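Local coordinates for protein kirola (Actinidia deliciosa, PDB 4IGV) that is a kiwifruit allergen of the ripening-related (MLP) branch of the Bet v 1-like proteins and probably binds small hydrophobic ligands, as relatives of this fold do, at residues Q40-L45 and I56-T61; K65-K70 and E89-E94; K97-I102 and F118-L123. All coordinates share one frame; numbering follows the deposited sequence.

Three contacts follow one another along the chain, and the loops they close neither nest nor cross. Interaction 1 comes first. It pairs 40-45 with 56-61 and closes the hairpin of strands 39-46 and 55-62 at one margin of the sheet. Interaction 2 then joins 65-70, on the next strand, to 89-94, closing a loop that holds the rest of strand 65-77 and strand 82-88. It touches interaction 1 directly, since Tyr60 and Phe58 pair with Lys67 and Ala69. Interaction 3 closes the hairpin of strands 96-107 and 112-122. It meets interaction 2 where Met93 packs on Phe99 and Leu123, and Glu94 on Leu123. All three reach one antiparallel sheet.

Interaction 1 (Q40-L45 and I56-T61); sequences QGVDLL and IFFKYT
Lys59 O takes two backbone N-H groups, from Gln40 N at 2.8 Å and from Gly41 N at 3.2 Å. Two consecutive residues thus face one, which makes a classic beta bulge. From here the strands run antiparallel. Gly41 pairs with Lys59 and Asp43 with Phe57, each as a hydrogen-bonded pair. Within the bulge, Gln40 bends at its second torsion (chi2 75°). Its OE1 then accepts the hydroxyl of Thr61, OG1 to OE1 2.7 Å. That donor sits above the amide plane and off the lone pairs. The amide NE2 is held separately by Pro36 O.

One face carries Val42, Leu44, Ile56 and Phe58, with Val42 and Ile56 buried. Val42 CG1 touches Ile56 CG2 at 3.6 Å and Phe58 CE1 at 3.9 Å. Ile56 CG2 also lies over one face of the Phe58 ring, toward its rim. On the other face, Asp43 OD2 meets the edge of the Phe57 ring at CD2, 3.9 Å away. Carboxylate and ring are nearly coplanar, 20° apart. Leu45 CD1 rests on Phe57 CB.

Helix 30-34 packs on Val42 through Ile31 and Ser32. Strand 65-77 flanks strand 55-62, and Tyr60 meets Phe136 of the C-terminal helix 131-145.

Interaction 2 (K65-K70 and E89-E94); sequences KEKTAK and EGDLME
Backbone bonds tie Lys70 to Glu89 as an antiparallel hydrogen-bonded pair. Lys70 N gives to Glu89 O at 2.9 Å, and Glu89 N gives to Lys70 O over a longer 3.3 Å. Next to them Ala69 faces Gly90 as a non-hydrogen-bonded pair, with the CA atoms only 4.2 Å apart. Asp91 N then reaches Thr68 O.

The side chain of Asp91 returns a second bond to the same residue. With CG beside its own backbone N (chi1 -62°), its OD2 accepts Thr68 N at 2.9 Å, on the anti side of the carboxylate and 29° out of its plane. The hydrogen bond is nearly straight, 170° at the hydrogen. Asp91 thus holds the backbone of Thr68 twice, by its own N-H and by its carboxylate.

Charge pairing is looser. Lys70 NZ and Glu89 OE1 form a salt bridge at 3.5 Å, with the two chains side by side.

Water adds further links. One water joins Asp91 OD1 to Glu66 O, and another joins it to Lys67 NZ. A third links OD2 to Thr68 OG1.

In packing, the aliphatic CB and CG of Lys67 lie against the Asp91 carboxylate.

The whole is a short antiparallel ladder of this Bet v 1-type fold; the chain turns a corner at Glu89 and runs into the 3-10 segment 91-94.

Interaction 3 (K97-I102 and F118-L123); sequences KTFIII and FHYEKL
Phe99, Phe118 and Tyr120 form an aromatic cluster across the antiparallel hairpin of strands 96-107 and 112-122, part of the curved sheet of the Bet v 1-like fold. This is the tightly packed side. Phe99 turns its edge to the face of Phe118 in a T-shaped stack, with centroids 5.3 Å apart and planes at 60°. Its CZ comes within 3.7 Å of Phe118 CD2. Over a face of the same Phe99 ring sits the CB of Tyr120, 4.1 Å from the ring centroid, a CH-pi contact. The Phe99 and Tyr120 rings are near parallel but slid apart, and barely overlap. Ile101 CG1 lies alongside Phe118 and touches its CD1 at 3.8 Å. Leu133 of helix 131-145 packs on Phe99 and Phe118, Pro130 touches the side chains of all three aromatics, and Tyr120 OH is hydrogen-bonded to Glu129 OE1.

The opposite face, with Thr98, Ile100, His119 and Glu121, is looser and more exposed. Ile102 CD1 meets the His119 ring at its edge, in plane. Lys97 and Glu121 run side by side as extended chains, but Lys97 NZ stays 4.5 Å from Glu121 OE2, beyond a salt bridge. A water spans them, weakly bound to the lysine.

Lys97 and Thr98 both face Glu121 in a classic beta bulge. Lys97 N holds Glu121 O at 2.8 Å, while Thr98 N makes only a weak bond to the same atom. Further along, Ile100 and His119 pair fully. Thr98 OG1 sits between its backbone N and carbonyl carbon (chi1 66°), 2.7 Å from a water oxygen that donates to Glu121 OE1.

Interaction 1 (Q40-L45 and I56-T61)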
loop_
_atom_site.group_PDB
_atom_site.type_symbol
_atom_site.label_atom_id
_atom_site.label_comp_id
_atom_site.label_asym_id
_atom_site.label_seq_id
_atom_site.Cartn_x
_atom_site.Cartn_y
_atom_site.Cartn_z
ATOM N N GLN A 40 -6.221 -8.519 7.184
ATOM C CA GLN A 40 -6.595 -9.099 8.476
ATOM C C GLN A 40 -5.825 -8.523 9.662
ATOM O O GLN A 40 -6.268 -8.665 10.800
ATOM C CB GLN A 40 -6.419 -10.586 8.459
ATOM C CG GLN A 40 -7.427 -11.297 7.626
ATOM C CD GLN A 40 -7.201 -11.180 6.126
ATOM O OE1 GLN A 40 -6.136 -11.503 5.646
ATOM N NE2 GLN A 40 -8.213 -10.710 5.384
ATOM N N GLY A 41 -4.698 -7.884 9.414
ATOM C CA GLY A 41 -3.946 -7.278 10.505
ATOM C C GLY A 41 -2.904 -6.324 9.951
ATOM O O GLY A 41 -2.304 -6.578 8.909
ATOM N N VAL A 42 -2.721 -5.216 10.661
ATOM C CA VAL A 42 -1.625 -4.275 10.453
ATOM C C VAL A 42 -1.061 -3.994 11.822
ATOM O O VAL A 42 -1.693 -3.299 12.655
ATOM C CB VAL A 42 -2.170 -3.002 9.883
ATOM C CG1 VAL A 42 -1.051 -2.040 9.640
ATOM C CG2 VAL A 42 -2.933 -3.234 8.537
ATOM N N ASP A 43 0.157 -4.492 12.032
ATOM C CA ASP A 43 0.775 -4.482 13.360
ATOM C C ASP A 43 2.091 -3.749 13.341
ATOM O O ASP A 43 3.050 -4.182 12.670
ATOM C CB ASP A 43 1.022 -5.892 13.865
ATOM C CG ASP A 43 -0.249 -6.704 13.906
ATOM O OD1 ASP A 43 -1.213 -6.232 14.559
ATOM O OD2 ASP A 43 -0.340 -7.705 13.158
ATOM N N LEU A 44 2.163 -2.643 14.071
ATOM C CA LEU A 44 3.404 -1.921 14.216
ATOM C C LEU A 44 4.349 -2.798 15.028
ATOM O O LEU A 44 3.994 -3.304 16.083
ATOM C CB LEU A 44 3.122 -0.590 14.937
ATOM C CG LEU A 44 4.323 0.340 15.144
ATOM C CD1 LEU A 44 4.834 0.902 13.822
ATOM C CD2 LEU A 44 3.856 1.456 16.014
ATOM N N LEU A 45 5.569 -2.940 14.534
ATOM C CA LEU A 45 6.595 -3.695 15.201
ATOM C C LEU A 45 7.677 -2.837 15.803
ATOM O O LEU A 45 8.182 -3.186 16.845
ATOM C CB LEU A 45 7.222 -4.657 14.207
ATOM C CG LEU A 45 6.345 -5.732 13.620
ATOM C CD1 LEU A 45 7.208 -6.684 12.760
ATOM C CD2 LEU A 45 5.594 -6.515 14.657
ATOM N N ILE A 56 6.320 -2.336 9.984
ATOM C CA ILE A 56 4.929 -2.721 10.045
ATOM C C ILE A 56 4.773 -4.134 9.470
ATOM O O ILE A 56 5.312 -4.476 8.394
ATOM C CB ILE A 56 4.011 -1.724 9.323
ATOM C CG1 ILE A 56 4.183 -0.336 9.891
ATOM C CG2 ILE A 56 2.537 -2.177 9.420
ATOM C CD1 ILE A 56 3.415 0.725 9.082
ATOM N N PHE A 57 3.987 -4.953 10.178
ATOM C CA PHE A 57 3.677 -6.323 9.723
ATOM C C PHE A 57 2.235 -6.358 9.198
ATOM O O PHE A 57 1.349 -5.848 9.848
ATOM C CB PHE A 57 3.839 -7.284 10.897
ATOM C CG PHE A 57 3.582 -8.741 10.564
ATOM C CD1 PHE A 57 4.545 -9.480 9.871
ATOM C CD2 PHE A 57 2.440 -9.360 10.998
ATOM C CE1 PHE A 57 4.321 -10.817 9.604
ATOM C CE2 PHE A 57 2.231 -10.720 10.727
ATOM C CZ PHE A 57 3.216 -11.418 10.035
ATOM N N PHE A 58 2.038 -6.984 8.020
ATOM C CA PHE A 58 0.733 -7.097 7.405
ATOM C C PHE A 58 0.331 -8.540 7.293
ATOM O O PHE A 58 1.124 -9.399 6.871
ATOM C CB PHE A 58 0.755 -6.497 6.010
ATOM C CG PHE A 58 1.018 -5.025 5.966
ATOM C CD1 PHE A 58 0.025 -4.120 6.056
ATOM C CD2 PHE A 58 2.318 -4.535 5.851
ATOM C CE1 PHE A 58 0.260 -2.751 6.010
ATOM C CE2 PHE A 58 2.541 -3.191 5.805
ATOM C CZ PHE A 58 1.529 -2.308 5.875
ATOM N N LYS A 59 -0.919 -8.811 7.688
ATOM C CA LYS A 59 -1.545 -10.086 7.438
ATOM C C LYS A 59 -2.648 -9.782 6.423
ATOM O O LYS A 59 -3.523 -8.957 6.684
ATOM C CB LYS A 59 -2.165 -10.658 8.709
ATOM C CG LYS A 59 -1.143 -10.989 9.767
ATOM C CD LYS A 59 -1.832 -11.549 10.982
ATOM C CE LYS A 59 -2.475 -12.870 10.697
ATOM N NZ LYS A 59 -2.896 -13.538 11.961
ATOM N N TYR A 60 -2.590 -10.417 5.254
ATOM C CA TYR A 60 -3.500 -10.136 4.184
ATOM C C TYR A 60 -3.868 -11.363 3.396
ATOM O O TYR A 60 -3.274 -12.431 3.591
ATOM C CB TYR A 60 -2.909 -9.013 3.267
ATOM C CG TYR A 60 -1.687 -9.344 2.424
ATOM C CD1 TYR A 60 -1.801 -9.632 1.090
ATOM C CD2 TYR A 60 -0.411 -9.366 2.973
ATOM C CE1 TYR A 60 -0.645 -9.907 0.282
ATOM C CE2 TYR A 60 0.725 -9.654 2.198
ATOM C CZ TYR A 60 0.607 -9.898 0.862
ATOM O OH TYR A 60 1.712 -10.177 0.083
ATOM N N THR A 61 -4.870 -11.231 2.551
ATOM C CA THR A 61 -5.352 -12.333 1.761
ATOM C C THR A 61 -5.457 -11.888 0.313
ATOM O O THR A 61 -6.068 -10.854 0.016
ATOM C CB THR A 61 -6.715 -12.798 2.292
ATOM O OG1 THR A 61 -6.580 -13.269 3.643
ATOM C CG2 THR A 61 -7.298 -13.925 1.432
#

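Interaction 2 (K65-K70 and E89-E94)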
loop_
_atom_site.group_PDB
_atom_site.type_symbol
_atom_site.label_atom_id
_atom_site.label_comp_id
_atom_site.label_asym_id
_atom_site.label_seq_id
_atom_site.Cartn_x
_atom_site.Cartn_y
_atom_site.Cartn_z
ATOM N N LYS A 65 -5.870 -16.689 -0.422
ATOM C CA LYS A 65 -4.745 -17.246 0.323
ATOM C C LYS A 65 -4.079 -16.235 1.208
ATOM O O LYS A 65 -3.823 -15.080 0.810
ATOM C CB LYS A 65 -3.735 -17.888 -0.571
ATOM C CG LYS A 65 -3.027 -17.030 -1.562
ATOM C CD LYS A 65 -2.957 -17.752 -2.934
ATOM C CE LYS A 65 -2.071 -16.957 -3.899
ATOM N NZ LYS A 65 -2.545 -15.548 -4.067
ATOM N N GLU A 66 -3.807 -16.690 2.419
ATOM C CA GLU A 66 -3.288 -15.826 3.454
ATOM C C GLU A 66 -1.786 -15.647 3.246
ATOM O O GLU A 66 -1.046 -16.629 3.004
ATOM C CB GLU A 66 -3.600 -16.362 4.851
ATOM C CG GLU A 66 -5.106 -16.432 5.164
ATOM C CD GLU A 66 -5.408 -16.861 6.598
ATOM O OE1 GLU A 66 -4.483 -17.002 7.427
ATOM O OE2 GLU A 66 -6.601 -17.079 6.876
ATOM N N LYS A 67 -1.390 -14.384 3.274
ATOM C CA LYS A 67 -0.008 -13.992 3.086
ATOM C C LYS A 67 0.424 -13.044 4.181
ATOM O O LYS A 67 -0.404 -12.482 4.889
ATOM C CB LYS A 67 0.177 -13.345 1.738
ATOM C CG LYS A 67 -0.024 -14.374 0.576
ATOM C CD LYS A 67 0.288 -13.796 -0.748
ATOM C CE LYS A 67 -0.203 -14.708 -1.845
ATOM N NZ LYS A 67 0.862 -15.513 -2.439
ATOM N N THR A 68 1.730 -12.862 4.323
ATOM C CA THR A 68 2.246 -11.866 5.251
ATOM C C THR A 68 3.349 -11.044 4.589
ATOM O O THR A 68 3.968 -11.493 3.624
ATOM C CB THR A 68 2.792 -12.450 6.583
ATOM O OG1 THR A 68 3.981 -13.240 6.351
ATOM C CG2 THR A 68 1.751 -13.279 7.288
ATOM N N ALA A 69 3.594 -9.864 5.120
ATOM C CA ALA A 69 4.704 -9.007 4.675
ATOM C C ALA A 69 5.157 -8.195 5.862
ATOM O O ALA A 69 4.347 -7.775 6.700
ATOM C CB ALA A 69 4.269 -8.085 3.596
ATOM N N LYS A 70 6.448 -7.952 5.939
ATOM C CA LYS A 70 6.982 -6.986 6.872
ATOM C C LYS A 70 7.601 -5.890 6.035
ATOM O O LYS A 70 8.431 -6.136 5.144
ATOM C CB LYS A 70 8.060 -7.619 7.766
ATOM C CG LYS A 70 8.564 -6.740 8.814
ATOM C CD LYS A 70 9.578 -7.413 9.746
ATOM C CE LYS A 70 10.827 -7.754 9.057
ATOM N NZ LYS A 70 11.824 -8.220 10.085
ATOM N N GLU A 89 10.369 -8.603 4.172
ATOM C CA GLU A 89 10.119 -10.033 4.321
ATOM C C GLU A 89 8.706 -10.365 3.919
ATOM O O GLU A 89 7.832 -9.507 3.989
ATOM C CB GLU A 89 10.294 -10.480 5.786
ATOM C CG GLU A 89 11.628 -10.273 6.391
ATOM C CD GLU A 89 11.747 -10.854 7.815
ATOM O OE1 GLU A 89 10.703 -11.113 8.474
ATOM O OE2 GLU A 89 12.897 -11.057 8.274
ATOM N N GLY A 90 8.485 -11.591 3.524
ATOM C CA GLY A 90 7.147 -12.110 3.305
ATOM C C GLY A 90 7.025 -12.868 2.025
ATOM O O GLY A 90 8.002 -13.129 1.334
ATOM N N ASP A 91 5.802 -13.274 1.721
ATOM C CA ASP A 91 5.559 -14.116 0.550
ATOM C C ASP A 91 6.115 -13.468 -0.714
ATOM O O ASP A 91 6.640 -14.169 -1.589
ATOM C CB ASP A 91 4.066 -14.411 0.395
ATOM C CG ASP A 91 3.500 -15.187 1.569
ATOM O OD1 ASP A 91 3.247 -16.396 1.428
ATOM O OD2 ASP A 91 3.307 -14.625 2.664
ATOM N N LEU A 92 5.928 -12.167 -0.867
ATOM C CA LEU A 92 6.433 -11.471 -2.091
ATOM C C LEU A 92 7.916 -11.632 -2.334
ATOM O O LEU A 92 8.382 -11.653 -3.495
ATOM C CB LEU A 92 6.062 -9.978 -2.055
ATOM C CG LEU A 92 4.628 -9.615 -2.424
ATOM C CD1 LEU A 92 4.157 -8.279 -1.907
ATOM C CD2 LEU A 92 4.417 -9.741 -3.981
ATOM N N MET A 93 8.657 -11.833 -1.255
ATOM C CA MET A 93 10.098 -11.989 -1.356
ATOM C C MET A 93 10.487 -13.338 -1.943
ATOM O O MET A 93 11.640 -13.576 -2.237
ATOM C CB MET A 93 10.747 -11.819 0.021
ATOM C CG MET A 93 10.576 -10.438 0.632
ATOM S SD MET A 93 11.450 -9.161 -0.305
ATOM C CE MET A 93 10.066 -8.557 -1.241
ATOM N N GLU A 94 9.523 -14.227 -2.108
ATOM C CA GLU A 94 9.777 -15.497 -2.779
ATOM C C GLU A 94 9.834 -15.307 -4.284
ATOM O O GLU A 94 10.316 -16.207 -4.987
ATOM C CB GLU A 94 8.694 -16.518 -2.427
ATOM C CG GLU A 94 8.718 -16.945 -0.965
ATOM C CD GLU A 94 7.514 -17.812 -0.576
ATOM O OE1 GLU A 94 6.404 -17.599 -1.119
ATOM O OE2 GLU A 94 7.681 -18.710 0.274
HETATM O O HOH W 1 1.547 -17.642 3.073
HETATM O O HOH W 2 2.790 -17.282 -1.120
HETATM O O HOH W 3 4.258 -10.577 0.914
HETATM O O HOH W 4 3.666 -15.615 5.012
#

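Interaction 3 (K97-I102 and F118-L123)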
loop_
_atom_site.group_PDB
_atom_site.type_symbol
_atom_site.label_atom_id
_atom_site.label_comp_id
_atom_site.label_asym_id
_atom_site.label_seq_id
_atom_site.Cartn_x
_atom_site.Cartn_y
_atom_site.Cartn_z
ATOM N N LYS A 97 13.210 -9.815 -5.651
ATOM C CA LYS A 97 14.388 -9.451 -4.898
ATOM C C LYS A 97 14.137 -8.216 -4.059
ATOM O O LYS A 97 14.527 -8.137 -2.902
ATOM C CB LYS A 97 15.552 -9.173 -5.856
ATOM C CG LYS A 97 16.858 -8.888 -5.143
ATOM C CD LYS A 97 17.997 -8.858 -6.112
ATOM C CE LYS A 97 19.298 -8.444 -5.422
ATOM N NZ LYS A 97 20.418 -8.225 -6.377
ATOM N N THR A 98 13.481 -7.249 -4.676
ATOM C CA THR A 98 13.117 -6.004 -4.051
ATOM C C THR A 98 11.737 -5.556 -4.494
ATOM O O THR A 98 11.305 -5.851 -5.596
ATOM C CB THR A 98 14.096 -4.859 -4.365
ATOM O OG1 THR A 98 14.056 -4.508 -5.738
ATOM C CG2 THR A 98 15.536 -5.237 -4.042
ATOM N N PHE A 99 11.041 -4.847 -3.603
ATOM C CA PHE A 99 9.696 -4.378 -3.865
ATOM C C PHE A 99 9.403 -3.163 -3.006
ATOM O O PHE A 99 9.495 -3.232 -1.791
ATOM C CB PHE A 99 8.674 -5.486 -3.599
ATOM C CG PHE A 99 7.429 -5.407 -4.469
ATOM C CD1 PHE A 99 7.184 -6.328 -5.406
ATOM C CD2 PHE A 99 6.516 -4.348 -4.350
ATOM C CE1 PHE A 99 6.066 -6.254 -6.211
ATOM C CE2 PHE A 99 5.421 -4.293 -5.169
ATOM C CZ PHE A 99 5.209 -5.234 -6.065
ATOM N N ILE A 100 9.061 -2.064 -3.671
ATOM C CA ILE A 100 8.719 -0.802 -3.030
ATOM C C ILE A 100 7.336 -0.381 -3.520
ATOM O O ILE A 100 7.004 -0.538 -4.682
ATOM C CB ILE A 100 9.706 0.312 -3.439
ATOM C CG1 ILE A 100 11.151 -0.098 -3.088
ATOM C CG2 ILE A 100 9.323 1.566 -2.780
ATOM C CD1 ILE A 100 11.310 -0.432 -1.836
ATOM N N ILE A 101 6.511 0.101 -2.599
ATOM C CA ILE A 101 5.183 0.592 -2.915
ATOM C C ILE A 101 5.087 2.028 -2.433
ATOM O O ILE A 101 5.334 2.331 -1.286
ATOM C CB ILE A 101 4.088 -0.225 -2.203
ATOM C CG1 ILE A 101 4.133 -1.675 -2.717
ATOM C CG2 ILE A 101 2.664 0.389 -2.441
ATOM C CD1 ILE A 101 3.125 -2.610 -2.012
ATOM N N ILE A 102 4.762 2.918 -3.342
ATOM C CA ILE A 102 4.569 4.345 -3.042
ATOM C C ILE A 102 3.114 4.669 -3.174
ATOM O O ILE A 102 2.479 4.345 -4.201
ATOM C CB ILE A 102 5.371 5.242 -3.994
ATOM C CG1 ILE A 102 6.820 4.827 -4.096
ATOM C CG2 ILE A 102 5.261 6.691 -3.540
ATOM C CD1 ILE A 102 7.552 5.580 -5.249
ATOM N N PHE A 118 4.504 0.885 -7.936
ATOM C CA PHE A 118 5.368 -0.212 -7.540
ATOM C C PHE A 118 6.679 -0.104 -8.281
ATOM O O PHE A 118 6.692 0.125 -9.479
ATOM C CB PHE A 118 4.796 -1.575 -7.902
ATOM C CG PHE A 118 3.453 -1.922 -7.313
ATOM C CD1 PHE A 118 2.885 -1.284 -6.233
ATOM C CD2 PHE A 118 2.767 -3.018 -7.848
ATOM C CE1 PHE A 118 1.662 -1.700 -5.731
ATOM C CE2 PHE A 118 1.521 -3.424 -7.342
ATOM C CZ PHE A 118 1.019 -2.787 -6.276
ATOM N N HIS A 119 7.788 -0.270 -7.563
ATOM C CA HIS A 119 9.096 -0.434 -8.196
ATOM C C HIS A 119 9.617 -1.756 -7.679
ATOM O O HIS A 119 9.706 -1.973 -6.465
ATOM C CB HIS A 119 10.070 0.659 -7.774
ATOM C CG HIS A 119 9.759 2.009 -8.322
ATOM N ND1 HIS A 119 10.101 2.364 -9.615
ATOM C CD2 HIS A 119 9.212 3.113 -7.763
ATOM C CE1 HIS A 119 9.688 3.600 -9.853
ATOM N NE2 HIS A 119 9.153 4.080 -8.749
ATOM N N TYR A 120 9.989 -2.655 -8.570
ATOM C CA TYR A 120 10.351 -3.995 -8.136
ATOM C C TYR A 120 11.439 -4.571 -9.015
ATOM O O TYR A 120 11.703 -4.111 -10.143
ATOM C CB TYR A 120 9.118 -4.938 -8.182
ATOM C CG TYR A 120 8.377 -4.977 -9.499
ATOM C CD1 TYR A 120 8.767 -5.865 -10.505
ATOM C CD2 TYR A 120 7.352 -4.095 -9.774
ATOM C CE1 TYR A 120 8.142 -5.865 -11.707
ATOM C CE2 TYR A 120 6.722 -4.100 -10.967
ATOM C CZ TYR A 120 7.113 -4.983 -11.923
ATOM O OH TYR A 120 6.522 -5.067 -13.183
ATOM N N GLU A 121 12.084 -5.595 -8.476
ATOM C CA GLU A 121 13.026 -6.397 -9.247
ATOM C C GLU A 121 12.672 -7.852 -9.042
ATOM O O GLU A 121 12.635 -8.313 -7.892
ATOM C CB GLU A 121 14.474 -6.122 -8.852
ATOM C CG GLU A 121 15.437 -6.978 -9.699
ATOM C CD GLU A 121 16.901 -6.846 -9.400
ATOM O OE1 GLU A 121 17.323 -5.870 -8.756
ATOM O OE2 GLU A 121 17.629 -7.763 -9.823
ATOM N N LYS A 122 12.417 -8.562 -10.154
ATOM C CA LYS A 122 12.037 -9.972 -10.121
ATOM C C LYS A 122 13.234 -10.843 -9.814
ATOM O O LYS A 122 14.346 -10.489 -10.195
ATOM C CB LYS A 122 11.496 -10.422 -11.462
ATOM C CG LYS A 122 10.318 -9.640 -12.009
ATOM C CD LYS A 122 10.066 -10.108 -13.437
ATOM C CE LYS A 122 8.953 -9.398 -14.102
ATOM N NZ LYS A 122 8.806 -10.000 -15.456
ATOM N N LEU A 123 13.004 -11.988 -9.176
ATOM C CA LEU A 123 14.119 -12.944 -8.971
ATOM C C LEU A 123 14.508 -13.681 -10.261
ATOM O O LEU A 123 15.674 -14.074 -10.401
ATOM C CB LEU A 123 13.787 -13.951 -7.863
ATOM C CG LEU A 123 13.763 -13.406 -6.438
ATOM C CD1 LEU A 123 13.120 -14.439 -5.483
ATOM C CD2 LEU A 123 15.166 -13.007 -5.984
HETATM O O HOH W 5 19.904 -8.807 -9.692
HETATM O O HOH W 6 16.455 -4.244 -6.970
#